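Local coordinates for protein restriction endonuclease Hpy99I (Helicobacter pylori, PDB 3GOX) that cuts double-stranded DNA at a specific pseudopalindromic target sequence, as a dimeric type II restriction endonuclease of the beta-beta-alpha-Me class, at residues 16-21 with 43-48. Numbering follows the deposited sequence.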
loop_
_atom_site.group_PDB
_atom_site.type_symbol
_atom_site.label_atom_id
_atom_site.label_comp_id
_atom_site.label_asym_id
_atom_site.label_seq_id
_atom_site.Cartn_x
_atom_site.Cartn_y
_atom_site.Cartn_z
ATOM N N ASP A 16 5.747 26.184 -17.637
ATOM C CA ASP A 16 5.989 26.820 -16.339
ATOM C C ASP A 16 4.791 26.613 -15.421
ATOM O O ASP A 16 3.650 26.480 -15.876
ATOM C CB ASP A 16 6.199 28.334 -16.447
ATOM C CG ASP A 16 7.531 28.724 -17.051
ATOM O OD1 ASP A 16 8.450 27.885 -17.181
ATOM O OD2 ASP A 16 7.651 29.937 -17.345
ATOM N N PHE A 17 5.056 26.619 -14.119
ATOM C CA PHE A 17 4.010 26.542 -13.101
ATOM C C PHE A 17 3.728 27.883 -12.436
ATOM O O PHE A 17 4.629 28.682 -12.207
ATOM C CB PHE A 17 4.383 25.490 -12.050
ATOM C CG PHE A 17 4.277 24.087 -12.565
ATOM C CD1 PHE A 17 3.066 23.424 -12.569
ATOM C CD2 PHE A 17 5.382 23.452 -13.096
ATOM C CE1 PHE A 17 2.982 22.137 -13.081
ATOM C CE2 PHE A 17 5.297 22.170 -13.604
ATOM C CZ PHE A 17 4.085 21.520 -13.591
ATOM N N VAL A 18 2.450 28.125 -12.166
ATOM C CA VAL A 18 1.982 29.366 -11.589
ATOM C C VAL A 18 0.918 29.083 -10.550
ATOM O O VAL A 18 0.318 27.986 -10.543
ATOM C CB VAL A 18 1.360 30.287 -12.661
ATOM C CG1 VAL A 18 2.439 30.758 -13.636
ATOM C CG2 VAL A 18 0.218 29.591 -13.406
ATOM N N ILE A 19 0.669 30.076 -9.705
ATOM C CA ILE A 19 -0.539 30.081 -8.897
ATOM C C ILE A 19 -1.408 31.258 -9.307
ATOM O O ILE A 19 -0.915 32.307 -9.745
ATOM C CB ILE A 19 -0.261 30.139 -7.376
ATOM C CG1 ILE A 19 0.659 31.309 -7.032
ATOM C CG2 ILE A 19 0.295 28.784 -6.907
ATOM C CD1 ILE A 19 0.871 31.491 -5.534
ATOM N N ALA A 20 -2.708 31.086 -9.143
ATOM C CA ALA A 20 -3.647 32.200 -9.220
ATOM C C ALA A 20 -3.450 33.109 -8.021
ATOM O O ALA A 20 -3.533 32.665 -6.885
ATOM C CB ALA A 20 -5.089 31.679 -9.255
ATOM N N LYS A 21 -3.201 34.388 -8.278
ATOM C CA LYS A 21 -3.085 35.360 -7.193
ATOM C C LYS A 21 -4.428 35.652 -6.537
ATOM O O LYS A 21 -4.482 35.896 -5.345
ATOM C CB LYS A 21 -2.494 36.675 -7.705
ATOM C CG LYS A 21 -1.044 36.586 -8.123
ATOM C CD LYS A 21 -0.534 37.934 -8.676
ATOM C CE LYS A 21 -0.152 38.878 -7.568
ATOM N NZ LYS A 21 0.808 39.910 -8.049
ATOM N N ALA A 43 -1.984 34.056 -20.819
ATOM C CA ALA A 43 -1.606 32.661 -20.924
ATOM C C ALA A 43 -2.872 31.835 -20.854
ATOM O O ALA A 43 -3.843 32.222 -20.182
ATOM C CB ALA A 43 -0.675 32.294 -19.785
ATOM N N MET A 44 -2.851 30.704 -21.543
ATOM C CA MET A 44 -3.831 29.641 -21.327
ATOM C C MET A 44 -3.247 28.739 -20.258
ATOM O O MET A 44 -2.174 28.170 -20.460
ATOM C CB MET A 44 -4.081 28.851 -22.598
ATOM C CG MET A 44 -4.682 29.676 -23.717
ATOM S SD MET A 44 -6.304 30.389 -23.285
ATOM C CE MET A 44 -7.254 28.949 -22.808
ATOM N N VAL A 45 -3.926 28.652 -19.111
ATOM C CA VAL A 45 -3.415 27.931 -17.947
ATOM C C VAL A 45 -4.320 26.733 -17.669
ATOM O O VAL A 45 -5.534 26.884 -17.604
ATOM C CB VAL A 45 -3.434 28.831 -16.699
ATOM C CG1 VAL A 45 -2.883 28.082 -15.486
ATOM C CG2 VAL A 45 -2.662 30.110 -16.917
ATOM N N LEU A 46 -3.731 25.556 -17.513
ATOM C CA LEU A 46 -4.487 24.383 -17.009
ATOM C C LEU A 46 -4.360 24.370 -15.509
ATOM O O LEU A 46 -3.276 24.080 -14.964
ATOM C CB LEU A 46 -3.952 23.064 -17.581
ATOM C CG LEU A 46 -4.630 21.809 -17.034
ATOM C CD1 LEU A 46 -6.113 21.821 -17.353
ATOM C CD2 LEU A 46 -3.982 20.569 -17.619
ATOM N N PHE A 47 -5.472 24.673 -14.847
ATOM C CA PHE A 47 -5.540 24.548 -13.395
ATOM C C PHE A 47 -5.818 23.090 -13.057
ATOM O O PHE A 47 -6.834 22.525 -13.440
ATOM C CB PHE A 47 -6.557 25.528 -12.831
ATOM C CG PHE A 47 -6.069 26.930 -12.854
ATOM C CD1 PHE A 47 -5.117 27.333 -11.940
ATOM C CD2 PHE A 47 -6.517 27.839 -13.803
ATOM C CE1 PHE A 47 -4.631 28.625 -11.950
ATOM C CE2 PHE A 47 -6.037 29.135 -13.820
ATOM C CZ PHE A 47 -5.085 29.533 -12.901
ATOM N N ILE A 48 -4.859 22.481 -12.371
ATOM C CA ILE A 48 -4.749 21.025 -12.326
ATOM C C ILE A 48 -5.824 20.375 -11.446
ATOM O O ILE A 48 -6.378 19.334 -11.817
ATOM C CB ILE A 48 -3.341 20.587 -11.870
ATOM C CG1 ILE A 48 -2.302 21.104 -12.871
ATOM C CG2 ILE A 48 -3.260 19.059 -11.694
ATOM C CD1 ILE A 48 -0.897 21.157 -12.318
#
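Val18 carries CG2 in the crowded position between its backbone N and carbonyl carbon, while Val45 sends CG1 anti to its own N (chi1 -179°), and these two methyls meet at 4.0 Å. In both valines the bond from CA to CB points toward the other strand. Branched at CB, valine is already broad next to the main chain, which suits two strands whose nearest CA atoms, those of Val18 and Val45, are 8.5 Å apart. The Val45 methyl has a second neighbour within its own strand: CG1 rests against one face of the Phe47 ring, 3.6 Å from its plane and nearer the rim than the centre. With CG anti to the carbonyl carbon (chi1 -74°), Phe47 swings its ring toward strand 17-20 and brings CE1 to 4.1 Å from Ala20 CB. Alanine suits the place because its side chain ends at CB, and the CE1 side of the ring can come close to the backbone N as well. At the other end Ile48 extends CD1 to the edge of the Phe17 ring, near its plane, 4.1 Å from CE1; the two side chains cross at about a right angle, and the CG1-CD1 arm of isoleucine carries a methyl well away from its backbone, which suits contact with a ring rim.

Strands 17-20 and 42-47 belong to one antiparallel sheet of the SH3-like domain but are not neighbours in it: with 32-39 between them, they face each other across the core and meet through side chains. Their touching parts differ in direction by 94°, as expected where a small, strongly curled SH3-type sheet folds over its own core. Leu61 packs on both Val18 and Val45, and Val56 of strand 52-57 touches Val45 and Phe47. Around Ile48 the core passes into the dimer interface: its side chain packs on Val137 of the second subunit, and its carbonyl O accepts a hydrogen bond from NE of Arg146 of that same subunit.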